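Local coordinates for DNA mismatch repair protein MLH3 (Saccharomyces cerevisiae S288C, PDB 6RMN), which takes part in DNA mismatch repair as a subunit of the MutLbeta heterodimer, helping to correct insertion-deletion loops, with this chain forming its C-terminal domain, at residues S12-I20 and D24-C32; D77-V85 and Y132-K140. All blocks are in the same frame, centred on the assembly; numbering follows the deposited sequence.

Overall arrangement
The two contacts lie on opposite sides of the centre of this C-terminal domain, with their own centres 47 Å apart and their nearest atoms about 30 Å from each other, so they do not touch. Along the chain, contact 1 closes before contact 2 opens. Contact 1 is a beta hairpin at the edge, within this chain, of one antiparallel sheet and reaches the chain of another protein in the assembly. Contact 2 packs a helix start on a second antiparallel sheet, which no other protein chain touches there. The zinc ions belong to neither contact: they are bound by His-49, Glu-53, Cys-194, Cys-225 and His-227, the first two on helix 48-69.

Contact 1 (S12-I20 and D24-C32); sequences SVLAKYEVI and DKKFILIRC
Glu-18, Val-19 and Ile-20 face Leu-29, Ile-30 and Arg-31 as the antiparallel arms of a beta hairpin, strand 18-23 with strand 27-31, at one edge, within this chain, of a four-stranded sheet. Glu-18 and Arg-31 form a hydrogen-bonded pair, with Glu-18 N to Arg-31 O and Arg-31 N to Glu-18 O both 2.9 Å. Val-19 with Ile-30 is the next, non-hydrogen-bonded pair, after which Ile-20 N bonds to Leu-29 O. The Glu-18 and Arg-31 side chains run alongside each other to a salt bridge, Arg-31 NH2 to Glu-18 OE2 3.1 Å. The guanidinium meets that oxygen from above the carboxylate, their planes 80° apart. With Arg-31 CG between its backbone N and carbonyl carbon (chi1 57°), the aliphatic stem passes across Ile-20, Arg-31 CG to Ile-20 CG1 3.8 Å. A water donates to Glu-18 OE2 and Val-19 O and accepts from Arg-31 NE at 2.8 Å. Arg-31 NH1 instead binds an acidic side chain and the backbone of the other protein chain.

On the face of Val-19 and Ile-30, Val-19 meets Ile-28 and helix 206-216. Just before Glu-18 and just after Arg-31, Cys-32 CB lies over a face of the Tyr-17 ring in a CH-pi contact, 3.9 Å from the centroid. Ile-30 CD1 touches both Tyr-17 CD2, at 3.5 Å, and Leu-14 CD2. An edge hairpin bonded to the partner chain is consistent with the dimerisation part of a MutL C-terminal domain.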
ATOM      1  N   SER B  12     -17.032  -0.317   7.183  1.00107.57           N
ATOM      2  CA  SER B  12     -16.564   0.957   6.615  1.00106.76           C
ATOM      3  C   SER B  12     -15.035   1.200   6.752  1.00104.81           C
ATOM      4  O   SER B  12     -14.475   1.924   5.921  1.00104.07           O
ATOM      5  CB  SER B  12     -17.361   2.134   7.178  1.00113.37           C
ATOM      6  OG  SER B  12     -17.452   2.114   8.593  1.00122.73           O
ATOM      7  N   VAL B  13     -14.368   0.575   7.770  1.00 96.88           N
ATOM      8  CA  VAL B  13     -12.919   0.668   8.029  1.00 93.36           C
ATOM      9  C   VAL B  13     -12.117   0.255   6.775  1.00 90.71           C
ATOM     10  O   VAL B  13     -11.562   1.138   6.123  1.00 90.63           O
ATOM     11  CB  VAL B  13     -12.488  -0.087   9.329  1.00 97.12           C
ATOM     12  CG1 VAL B  13     -10.980  -0.355   9.374  1.00 95.02           C
ATOM     13  CG2 VAL B  13     -12.925   0.676  10.575  1.00 99.27           C
ATOM     14  N   LEU B  14     -12.140  -1.051   6.402  1.00 81.63           N
ATOM     15  CA  LEU B  14     -11.461  -1.632   5.239  1.00 77.85           C
ATOM     16  C   LEU B  14     -11.831  -0.976   3.912  1.00 80.81           C
ATOM     17  O   LEU B  14     -10.997  -0.952   3.001  1.00 80.74           O
ATOM     18  CB  LEU B  14     -11.747  -3.138   5.134  1.00 76.53           C
ATOM     19  CG  LEU B  14     -10.578  -4.117   5.287  1.00 78.84           C
ATOM     20  CD1 LEU B  14     -10.962  -5.477   4.759  1.00 78.02           C
ATOM     21  CD2 LEU B  14      -9.331  -3.649   4.556  1.00 79.90           C
ATOM     22  N   ALA B  15     -13.076  -0.469   3.791  1.00 76.63           N
ATOM     23  CA  ALA B  15     -13.592   0.200   2.593  1.00 77.07           C
ATOM     24  C   ALA B  15     -12.810   1.477   2.258  1.00 78.70           C
ATOM     25  O   ALA B  15     -12.662   1.805   1.078  1.00 79.22           O
ATOM     26  CB  ALA B  15     -15.068   0.524   2.766  1.00 80.30           C
ATOM     27  N   LYS B  16     -12.288   2.170   3.295  1.00 72.19           N
ATOM     28  CA  LYS B  16     -11.487   3.397   3.186  1.00 70.87           C
ATOM     29  C   LYS B  16      -9.974   3.102   3.009  1.00 67.99           C
ATOM     30  O   LYS B  16      -9.168   3.999   3.230  1.00 66.95           O
ATOM     31  CB  LYS B  16     -11.676   4.241   4.463  1.00 75.58           C
ATOM     32  CG  LYS B  16     -13.056   4.856   4.665  1.00 97.67           C
ATOM     33  CD  LYS B  16     -13.249   5.231   6.138  1.00110.42           C
ATOM     34  CE  LYS B  16     -14.243   6.350   6.357  1.00124.20           C
ATOM     35  NZ  LYS B  16     -13.627   7.693   6.173  1.00132.34           N
ATOM     36  N   TYR B  17      -9.586   1.862   2.631  1.00 61.02           N
ATOM     37  CA  TYR B  17      -8.181   1.465   2.527  1.00 58.12           C
ATOM     38  C   TYR B  17      -7.657   1.180   1.126  1.00 59.57           C
ATOM     39  O   TYR B  17      -8.074   0.191   0.502  1.00 60.99           O
ATOM     40  CB  TYR B  17      -7.883   0.248   3.430  1.00 58.24           C
ATOM     41  CG  TYR B  17      -7.596   0.601   4.875  1.00 60.20           C
ATOM     42  CD1 TYR B  17      -8.629   0.849   5.770  1.00 63.99           C
ATOM     43  CD2 TYR B  17      -6.291   0.659   5.354  1.00 59.41           C
ATOM     44  CE1 TYR B  17      -8.374   1.191   7.094  1.00 66.70           C
ATOM     45  CE2 TYR B  17      -6.022   0.982   6.680  1.00 60.65           C
ATOM     46  CZ  TYR B  17      -7.067   1.258   7.546  1.00 72.16           C
ATOM     47  OH  TYR B  17      -6.823   1.611   8.853  1.00 76.24           O
ATOM     48  N   GLU B  18      -6.648   1.993   0.694  1.00 51.03           N
ATOM     49  CA  GLU B  18      -5.897   1.884  -0.565  1.00 47.82           C
ATOM     50  C   GLU B  18      -4.606   1.045  -0.376  1.00 44.01           C
ATOM     51  O   GLU B  18      -3.910   1.194   0.630  1.00 42.26           O
ATOM     52  CB  GLU B  18      -5.540   3.291  -1.101  1.00 50.08           C
ATOM     53  CG  GLU B  18      -5.063   3.294  -2.547  1.00 61.89           C
ATOM     54  CD  GLU B  18      -4.896   4.644  -3.217  1.00 85.57           C
ATOM     55  OE1 GLU B  18      -5.917   5.335  -3.442  1.00 91.51           O
ATOM     56  OE2 GLU B  18      -3.741   4.996  -3.551  1.00 75.53           O
ATOM     57  N   VAL B  19      -4.278   0.189  -1.360  1.00 37.21           N
ATOM     58  CA  VAL B  19      -3.080  -0.669  -1.345  1.00 34.42           C
ATOM     59  C   VAL B  19      -1.807   0.119  -1.678  1.00 35.98           C
ATOM     60  O   VAL B  19      -1.754   0.809  -2.696  1.00 33.79           O
ATOM     61  CB  VAL B  19      -3.206  -1.905  -2.304  1.00 37.53           C
ATOM     62  CG1 VAL B  19      -1.918  -2.731  -2.335  1.00 35.96           C
ATOM     63  CG2 VAL B  19      -4.389  -2.793  -1.937  1.00 37.56           C
ATOM     64  N   ILE B  20      -0.752  -0.095  -0.885  1.00 32.37           N
ATOM     65  CA  ILE B  20       0.568   0.451  -1.147  1.00 31.60           C
ATOM     66  C   ILE B  20       1.275  -0.625  -2.002  1.00 36.83           C
ATOM     67  O   ILE B  20       1.330  -0.467  -3.221  1.00 37.72           O
ATOM     68  CB  ILE B  20       1.307   0.898   0.153  1.00 33.59           C
ATOM     69  CG1 ILE B  20       0.458   1.982   0.888  1.00 34.19           C
ATOM     70  CG2 ILE B  20       2.739   1.410  -0.167  1.00 32.06           C
ATOM     71  CD1 ILE B  20       0.974   2.470   2.167  1.00 41.83           C
ATOM     72  N   ASP B  24       7.870  -8.070   1.925  1.00 40.43           N
ATOM     73  CA  ASP B  24       8.627  -9.275   2.306  1.00 41.44           C
ATOM     74  C   ASP B  24       8.048 -10.596   1.750  1.00 45.04           C
ATOM     75  O   ASP B  24       8.374 -11.669   2.262  1.00 45.71           O
ATOM     76  CB  ASP B  24       8.767  -9.319   3.851  1.00 44.01           C
ATOM     77  CG  ASP B  24       9.782 -10.296   4.407  1.00 59.41           C
ATOM     78  OD1 ASP B  24      10.959 -10.233   3.991  1.00 62.74           O
ATOM     79  OD2 ASP B  24       9.403 -11.115   5.268  1.00 65.76           O
ATOM     80  N   LYS B  25       7.250 -10.522   0.657  1.00 40.58           N
ATOM     81  CA  LYS B  25       6.599 -11.675  -0.009  1.00 40.62           C
ATOM     82  C   LYS B  25       5.629 -12.411   0.948  1.00 42.85           C
ATOM     83  O   LYS B  25       5.341 -13.596   0.769  1.00 43.42           O
ATOM     84  CB  LYS B  25       7.616 -12.666  -0.653  1.00 44.07           C
ATOM     85  CG  LYS B  25       8.878 -12.074  -1.257  1.00 51.31           C
ATOM     86  CD  LYS B  25       8.655 -11.460  -2.610  1.00 63.45           C
ATOM     87  CE  LYS B  25       9.935 -10.877  -3.166  1.00 75.97           C
ATOM     88  NZ  LYS B  25      10.194  -9.508  -2.657  1.00 87.81           N
ATOM     89  N   LYS B  26       5.141 -11.700   1.970  1.00 37.51           N
ATOM     90  CA  LYS B  26       4.246 -12.264   2.979  1.00 36.80           C
ATOM     91  C   LYS B  26       3.040 -11.369   3.244  1.00 39.18           C
ATOM     92  O   LYS B  26       1.963 -11.879   3.585  1.00 38.29           O
ATOM     93  CB  LYS B  26       4.999 -12.465   4.308  1.00 38.53           C
ATOM     94  CG  LYS B  26       6.077 -13.517   4.256  1.00 40.78           C
ATOM     95  CD  LYS B  26       6.925 -13.529   5.519  1.00 43.92           C
ATOM     96  CE  LYS B  26       7.998 -14.584   5.427  1.00 51.70           C
ATOM     97  NZ  LYS B  26       9.011 -14.259   4.381  1.00 60.70           N
ATOM     98  N   PHE B  27       3.235 -10.040   3.146  1.00 33.78           N
ATOM     99  CA  PHE B  27       2.195  -9.083   3.503  1.00 32.89           C
ATOM    100  C   PHE B  27       1.776  -8.143   2.426  1.00 35.36           C
ATOM    101  O   PHE B  27       2.525  -7.901   1.484  1.00 34.90           O
ATOM    102  CB  PHE B  27       2.622  -8.258   4.729  1.00 34.79           C
ATOM    103  CG  PHE B  27       3.153  -9.073   5.883  1.00 37.66           C
ATOM    104  CD1 PHE B  27       2.294  -9.819   6.684  1.00 40.50           C
ATOM    105  CD2 PHE B  27       4.512  -9.079   6.183  1.00 41.01           C
ATOM    106  CE1 PHE B  27       2.789 -10.579   7.744  1.00 42.69           C
ATOM    107  CE2 PHE B  27       5.005  -9.831   7.255  1.00 44.83           C
ATOM    108  CZ  PHE B  27       4.139 -10.574   8.029  1.00 42.94           C
ATOM    109  N   ILE B  28       0.579  -7.580   2.586  1.00 31.42           N
ATOM    110  CA  ILE B  28       0.079  -6.536   1.705  1.00 31.36           C
ATOM    111  C   ILE B  28      -0.067  -5.298   2.578  1.00 35.32           C
ATOM    112  O   ILE B  28      -0.868  -5.310   3.515  1.00 35.10           O
ATOM    113  CB  ILE B  28      -1.220  -6.911   0.945  1.00 34.21           C
ATOM    114  CG1 ILE B  28      -0.983  -8.147   0.027  1.00 34.04           C
ATOM    115  CG2 ILE B  28      -1.740  -5.694   0.142  1.00 34.60           C
ATOM    116  CD1 ILE B  28      -2.226  -8.949  -0.315  1.00 32.32           C
ATOM    117  N   LEU B  29       0.766  -4.264   2.323  1.00 31.80           N
ATOM    118  CA  LEU B  29       0.703  -3.014   3.074  1.00 31.08           C
ATOM    119  C   LEU B  29      -0.426  -2.151   2.521  1.00 35.21           C
ATOM    120  O   LEU B  29      -0.496  -1.905   1.311  1.00 33.84           O
ATOM    121  CB  LEU B  29       2.047  -2.259   3.055  1.00 30.78           C
ATOM    122  CG  LEU B  29       2.131  -0.903   3.819  1.00 34.33           C
ATOM    123  CD1 LEU B  29       2.010  -1.092   5.351  1.00 33.92           C
ATOM    124  CD2 LEU B  29       3.440  -0.163   3.474  1.00 34.91           C
ATOM    125  N   ILE B  30      -1.336  -1.738   3.419  1.00 32.92           N
ATOM    126  CA  ILE B  30      -2.491  -0.908   3.083  1.00 33.26           C
ATOM    127  C   ILE B  30      -2.526   0.364   3.942  1.00 39.59           C
ATOM    128  O   ILE B  30      -2.037   0.374   5.077  1.00 38.96           O
ATOM    129  CB  ILE B  30      -3.830  -1.713   3.101  1.00 36.26           C
ATOM    130  CG1 ILE B  30      -4.201  -2.231   4.522  1.00 37.32           C
ATOM    131  CG2 ILE B  30      -3.809  -2.869   2.060  1.00 33.13           C
ATOM    132  CD1 ILE B  30      -5.690  -2.745   4.717  1.00 38.93           C
ATOM    133  N   ARG B  31      -3.056   1.450   3.368  1.00 38.24           N
ATOM    134  CA  ARG B  31      -3.204   2.738   4.054  1.00 39.98           C
ATOM    135  C   ARG B  31      -4.653   3.188   4.045  1.00 47.27           C
ATOM    136  O   ARG B  31      -5.356   2.945   3.063  1.00 46.91           O
ATOM    137  CB  ARG B  31      -2.311   3.836   3.433  1.00 40.05           C
ATOM    138  CG  ARG B  31      -2.537   4.107   1.930  1.00 48.41           C
ATOM    139  CD  ARG B  31      -1.676   5.241   1.418  1.00 55.80           C
ATOM    140  NE  ARG B  31      -1.851   5.462  -0.017  1.00 61.74           N
ATOM    141  CZ  ARG B  31      -1.563   6.596  -0.649  1.00 76.74           C
ATOM    142  NH1 ARG B  31      -1.100   7.642   0.024  1.00 69.03           N
ATOM    143  NH2 ARG B  31      -1.755   6.699  -1.956  1.00 62.47           N
ATOM    144  N   CYS B  32      -5.099   3.855   5.123  1.00 46.66           N
ATOM    145  CA  CYS B  32      -6.448   4.423   5.211  1.00 85.87           C
ATOM    146  C   CYS B  32      -6.553   5.685   4.328  1.00116.95           C
ATOM    147  O   CYS B  32      -5.632   6.508   4.279  1.00 73.04           O
ATOM    148  CB  CYS B  32      -6.831   4.719   6.658  1.00 87.36           C
ATOM    149  SG  CYS B  32      -8.486   5.437   6.854  1.00 93.95           S
TER
HETATM  150  O   HOH W   1      -1.683   3.809  -2.290  1.00 44.61           O

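Contact 2 (D77-V85 and Y132-K140); sequences DLKDCCIEV and YNGDKDYLK
Strand 82-85 passes over the start of helix 136-151, the two short axes 9.2 Å apart at closest and inclined at 61°, with Ile-83 and Lys-136 nearest by CA. A type I' turn from Tyr-132 to Asp-135 leads into the helix, and Asp-135 is its N-cap, OD1 weakly accepting from the backbone N of Asp-137 and Tyr-138.

Ile-83 points down onto the first helical turn: its CD1 rests 3.7 Å from Lys-136 O, and CG2 lies against Lys-140 CD, also at 3.7 Å. Lys-140 is fully stretched, CG anti to the backbone N (chi1 -176°), which carries its ammonium past Ile-83 to the strand backbone. There Lys-140 NZ donates to Glu-84 O at 2.9 Å, in the carbonyl plane, while Lys-140 CE brushes Val-85 CG1. Glu-89 offers the ammonium a second, long and weak ion pair. A methionine here would probably leave Glu-84 O without its lysine donor and Glu-89 without the distant positive charge.

At the other end, Leu-78 CD1 meets the edge of the Tyr-132 ring, 4.0 Å from CE2. Cys-81 SG sits obliquely to that ring, 3.6 Å from Tyr-132 OH, and also touches Leu-139 CD2 at 3.9 Å. Leu-78 and Ile-83 both continue onto Ile-121 of strand 117-124, so the N-terminal turn of helix 136-151 packs on one face of this antiparallel sheet, consistent with the smaller, outer subdomain of a MutL C-terminal domain.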
ATOM      1  N   ASP B  77     -24.646 -42.276  -4.451  1.00 70.18           N
ATOM      2  CA  ASP B  77     -25.114 -43.585  -3.987  1.00 70.25           C
ATOM      3  C   ASP B  77     -23.936 -44.448  -3.541  1.00 73.49           C
ATOM      4  O   ASP B  77     -22.954 -44.594  -4.269  1.00 73.55           O
ATOM      5  CB  ASP B  77     -25.925 -44.306  -5.079  1.00 74.41           C
ATOM      6  CG  ASP B  77     -27.391 -43.922  -5.174  1.00 88.82           C
ATOM      7  OD1 ASP B  77     -28.081 -43.917  -4.121  1.00 89.51           O
ATOM      8  OD2 ASP B  77     -27.862 -43.666  -6.305  1.00 96.49           O
ATOM      9  N   LEU B  78     -24.038 -44.992  -2.328  1.00 69.88           N
ATOM     10  CA  LEU B  78     -23.027 -45.810  -1.672  1.00 70.28           C
ATOM     11  C   LEU B  78     -23.527 -47.247  -1.459  1.00 77.41           C
ATOM     12  O   LEU B  78     -24.679 -47.460  -1.057  1.00 76.73           O
ATOM     13  CB  LEU B  78     -22.660 -45.135  -0.337  1.00 68.44           C
ATOM     14  CG  LEU B  78     -21.579 -45.743   0.552  1.00 73.36           C
ATOM     15  CD1 LEU B  78     -20.205 -45.729  -0.122  1.00 74.16           C
ATOM     16  CD2 LEU B  78     -21.494 -44.975   1.837  1.00 74.10           C
ATOM     17  N   LYS B  79     -22.651 -48.225  -1.741  1.00 77.27           N
ATOM     18  CA  LYS B  79     -22.952 -49.653  -1.613  1.00 80.01           C
ATOM     19  C   LYS B  79     -22.169 -50.292  -0.464  1.00 84.79           C
ATOM     20  O   LYS B  79     -21.068 -49.831  -0.144  1.00 83.47           O
ATOM     21  CB  LYS B  79     -22.646 -50.386  -2.939  1.00 85.47           C
ATOM     22  CG  LYS B  79     -23.515 -51.620  -3.178  1.00106.80           C
ATOM     23  CD  LYS B  79     -23.079 -52.405  -4.412  1.00122.25           C
ATOM     24  CE  LYS B  79     -23.863 -53.689  -4.571  1.00133.58           C
ATOM     25  NZ  LYS B  79     -23.485 -54.422  -5.809  1.00143.34           N
ATOM     26  N   ASP B  80     -22.746 -51.371   0.138  1.00 82.90           N
ATOM     27  CA  ASP B  80     -22.172 -52.198   1.213  1.00 83.65           C
ATOM     28  C   ASP B  80     -21.540 -51.371   2.344  1.00 82.66           C
ATOM     29  O   ASP B  80     -20.348 -51.509   2.652  1.00 82.53           O
ATOM     30  CB  ASP B  80     -21.178 -53.234   0.631  1.00 89.14           C
ATOM     31  CG  ASP B  80     -20.876 -54.421   1.536  1.00108.92           C
ATOM     32  OD1 ASP B  80     -21.836 -55.141   1.924  1.00109.73           O
ATOM     33  OD2 ASP B  80     -19.682 -54.647   1.840  1.00119.64           O
ATOM     34  N   CYS B  81     -22.349 -50.477   2.924  1.00 75.13           N
ATOM     35  CA  CYS B  81     -21.947 -49.610   4.021  1.00 73.07           C
ATOM     36  C   CYS B  81     -22.988 -49.727   5.125  1.00 78.06           C
ATOM     37  O   CYS B  81     -24.018 -49.045   5.109  1.00 76.25           O
ATOM     38  CB  CYS B  81     -21.766 -48.170   3.548  1.00 71.00           C
ATOM     39  SG  CYS B  81     -21.012 -47.069   4.777  1.00 73.27           S
ATOM     40  N   CYS B  82     -22.742 -50.673   6.043  1.00 77.18           N
ATOM     41  CA  CYS B  82     -23.600 -50.962   7.185  1.00 77.60           C
ATOM     42  C   CYS B  82     -22.771 -50.838   8.449  1.00 78.15           C
ATOM     43  O   CYS B  82     -21.716 -51.475   8.579  1.00 79.31           O
ATOM     44  CB  CYS B  82     -24.242 -52.339   7.057  1.00 80.89           C
ATOM     45  SG  CYS B  82     -25.052 -52.632   5.461  1.00 85.57           S
ATOM     46  N   ILE B  83     -23.224 -49.970   9.356  1.00 70.41           N
ATOM     47  CA  ILE B  83     -22.529 -49.675  10.602  1.00 69.00           C
ATOM     48  C   ILE B  83     -23.308 -50.200  11.805  1.00 72.26           C
ATOM     49  O   ILE B  83     -24.506 -49.941  11.933  1.00 70.55           O
ATOM     50  CB  ILE B  83     -22.193 -48.146  10.680  1.00 69.43           C
ATOM     51  CG1 ILE B  83     -21.162 -47.746   9.588  1.00 68.23           C
ATOM     52  CG2 ILE B  83     -21.710 -47.725  12.079  1.00 69.98           C
ATOM     53  CD1 ILE B  83     -21.006 -46.257   9.350  1.00 67.11           C
ATOM     54  N   GLU B  84     -22.617 -50.939  12.688  1.00 70.31           N
ATOM     55  CA  GLU B  84     -23.200 -51.469  13.920  1.00 71.14           C
ATOM     56  C   GLU B  84     -23.307 -50.319  14.919  1.00 72.25           C
ATOM     57  O   GLU B  84     -22.343 -49.570  15.110  1.00 70.78           O
ATOM     58  CB  GLU B  84     -22.338 -52.606  14.491  1.00 75.30           C
ATOM     59  CG  GLU B  84     -22.684 -53.984  13.947  1.00 87.67           C
ATOM     60  CD  GLU B  84     -21.705 -55.088  14.303  1.00110.62           C
ATOM     61  OE1 GLU B  84     -21.336 -55.201  15.495  1.00112.61           O
ATOM     62  OE2 GLU B  84     -21.312 -55.851  13.390  1.00101.78           O
ATOM     63  N   VAL B  85     -24.498 -50.152  15.512  1.00 67.85           N
ATOM     64  CA  VAL B  85     -24.801 -49.091  16.480  1.00 66.63           C
ATOM     65  C   VAL B  85     -25.541 -49.619  17.721  1.00 73.45           C
ATOM     66  O   VAL B  85     -26.273 -50.608  17.623  1.00 73.06           O
ATOM     67  CB  VAL B  85     -25.565 -47.893  15.832  1.00 67.05           C
ATOM     68  CG1 VAL B  85     -24.654 -47.062  14.927  1.00 65.02           C
ATOM     69  CG2 VAL B  85     -26.822 -48.342  15.085  1.00 65.86           C
ATOM     70  N   TYR B 132     -14.123 -40.094   3.877  1.00 45.85           N
ATOM     71  CA  TYR B 132     -14.414 -41.384   4.506  1.00 46.47           C
ATOM     72  C   TYR B 132     -13.516 -42.500   3.960  1.00 53.22           C
ATOM     73  O   TYR B 132     -13.048 -43.337   4.742  1.00 54.67           O
ATOM     74  CB  TYR B 132     -15.930 -41.686   4.411  1.00 46.11           C
ATOM     75  CG  TYR B 132     -16.363 -43.096   4.079  1.00 48.31           C
ATOM     76  CD1 TYR B 132     -16.307 -44.104   5.035  1.00 51.45           C
ATOM     77  CD2 TYR B 132     -16.985 -43.385   2.869  1.00 49.42           C
ATOM     78  CE1 TYR B 132     -16.768 -45.391   4.759  1.00 53.54           C
ATOM     79  CE2 TYR B 132     -17.446 -44.670   2.579  1.00 52.05           C
ATOM     80  CZ  TYR B 132     -17.319 -45.676   3.522  1.00 62.06           C
ATOM     81  OH  TYR B 132     -17.754 -46.953   3.242  1.00 70.54           O
ATOM     82  N   ASN B 133     -13.266 -42.497   2.636  1.00 49.51           N
ATOM     83  CA  ASN B 133     -12.406 -43.439   1.912  1.00 50.97           C
ATOM     84  C   ASN B 133     -12.544 -44.931   2.358  1.00 56.57           C
ATOM     85  O   ASN B 133     -11.548 -45.654   2.504  1.00 58.60           O
ATOM     86  CB  ASN B 133     -10.951 -42.961   1.976  1.00 49.25           C
ATOM     87  CG  ASN B 133     -10.028 -43.626   0.984  1.00 59.52           C
ATOM     88  OD1 ASN B 133     -10.455 -44.125  -0.060  1.00 55.13           O
ATOM     89  ND2 ASN B 133      -8.742 -43.669   1.306  1.00 45.69           N
ATOM     90  N   GLY B 134     -13.781 -45.369   2.562  1.00 52.37           N
ATOM     91  CA  GLY B 134     -14.066 -46.745   2.978  1.00 54.33           C
ATOM     92  C   GLY B 134     -13.919 -47.059   4.459  1.00 58.84           C
ATOM     93  O   GLY B 134     -14.265 -48.167   4.881  1.00 60.18           O
ATOM     94  N   ASP B 135     -13.426 -46.087   5.270  1.00 54.38           N
ATOM     95  CA  ASP B 135     -13.235 -46.249   6.715  1.00 54.87           C
ATOM     96  C   ASP B 135     -14.562 -46.072   7.480  1.00 59.26           C
ATOM     97  O   ASP B 135     -14.973 -44.942   7.764  1.00 57.05           O
ATOM     98  CB  ASP B 135     -12.122 -45.305   7.237  1.00 55.49           C
ATOM     99  CG  ASP B 135     -11.694 -45.471   8.692  1.00 65.31           C
ATOM    100  OD1 ASP B 135     -12.348 -46.253   9.431  1.00 68.81           O
ATOM    101  OD2 ASP B 135     -10.726 -44.809   9.100  1.00 67.21           O
ATOM    102  N   LYS B 136     -15.210 -47.209   7.821  1.00 58.59           N
ATOM    103  CA  LYS B 136     -16.492 -47.265   8.541  1.00 58.08           C
ATOM    104  C   LYS B 136     -16.438 -46.682   9.955  1.00 62.84           C
ATOM    105  O   LYS B 136     -17.411 -46.067  10.392  1.00 61.48           O
ATOM    106  CB  LYS B 136     -17.050 -48.690   8.562  1.00 62.01           C
ATOM    107  CG  LYS B 136     -17.725 -49.091   7.261  1.00 73.53           C
ATOM    108  CD  LYS B 136     -18.053 -50.574   7.237  1.00 81.91           C
ATOM    109  CE  LYS B 136     -18.361 -51.033   5.837  1.00 97.75           C
ATOM    110  NZ  LYS B 136     -18.818 -52.448   5.808  1.00116.53           N
ATOM    111  N   ASP B 137     -15.303 -46.867  10.662  1.00 61.49           N
ATOM    112  CA  ASP B 137     -15.058 -46.349  12.016  1.00 61.71           C
ATOM    113  C   ASP B 137     -15.010 -44.811  12.006  1.00 62.48           C
ATOM    114  O   ASP B 137     -15.468 -44.169  12.955  1.00 62.90           O
ATOM    115  CB  ASP B 137     -13.737 -46.906  12.585  1.00 66.41           C
ATOM    116  CG  ASP B 137     -13.440 -48.352  12.231  1.00 80.59           C
ATOM    117  OD1 ASP B 137     -14.269 -49.232  12.580  1.00 81.56           O
ATOM    118  OD2 ASP B 137     -12.374 -48.607  11.605  1.00 86.89           O
ATOM    119  N   TYR B 138     -14.445 -44.233  10.927  1.00 55.09           N
ATOM    120  CA  TYR B 138     -14.343 -42.795  10.735  1.00 51.30           C
ATOM    121  C   TYR B 138     -15.739 -42.181  10.527  1.00 52.35           C
ATOM    122  O   TYR B 138     -16.062 -41.167  11.149  1.00 50.98           O
ATOM    123  CB  TYR B 138     -13.411 -42.455   9.544  1.00 50.33           C
ATOM    124  CG  TYR B 138     -13.471 -40.988   9.174  1.00 47.73           C
ATOM    125  CD1 TYR B 138     -12.797 -40.032   9.929  1.00 49.01           C
ATOM    126  CD2 TYR B 138     -14.282 -40.543   8.130  1.00 46.05           C
ATOM    127  CE1 TYR B 138     -12.910 -38.671   9.644  1.00 46.12           C
ATOM    128  CE2 TYR B 138     -14.421 -39.180   7.850  1.00 44.72           C
ATOM    129  CZ  TYR B 138     -13.723 -38.252   8.605  1.00 48.43           C
ATOM    130  OH  TYR B 138     -13.866 -36.913   8.374  1.00 49.20           O
ATOM    131  N   LEU B 139     -16.530 -42.772   9.607  1.00 47.59           N
ATOM    132  CA  LEU B 139     -17.857 -42.308   9.225  1.00 45.70           C
ATOM    133  C   LEU B 139     -18.816 -42.304  10.414  1.00 49.69           C
ATOM    134  O   LEU B 139     -19.515 -41.313  10.608  1.00 47.47           O
ATOM    135  CB  LEU B 139     -18.400 -43.148   8.049  1.00 45.65           C
ATOM    136  CG  LEU B 139     -19.730 -42.715   7.418  1.00 47.90           C
ATOM    137  CD1 LEU B 139     -19.670 -41.282   6.907  1.00 46.53           C
ATOM    138  CD2 LEU B 139     -20.106 -43.639   6.298  1.00 47.87           C
ATOM    139  N   LYS B 140     -18.803 -43.382  11.231  1.00 48.09           N
ATOM    140  CA  LYS B 140     -19.625 -43.490  12.439  1.00 48.68           C
ATOM    141  C   LYS B 140     -19.298 -42.323  13.391  1.00 54.64           C
ATOM    142  O   LYS B 140     -20.217 -41.617  13.822  1.00 53.88           O
ATOM    143  CB  LYS B 140     -19.410 -44.843  13.142  1.00 52.19           C
ATOM    144  CG  LYS B 140     -20.322 -45.042  14.352  1.00 55.22           C
ATOM    145  CD  LYS B 140     -20.068 -46.347  15.068  1.00 58.36           C
ATOM    146  CE  LYS B 140     -21.042 -46.545  16.204  1.00 68.01           C
ATOM    147  NZ  LYS B 140     -20.861 -47.861  16.876  1.00 77.50           N
TER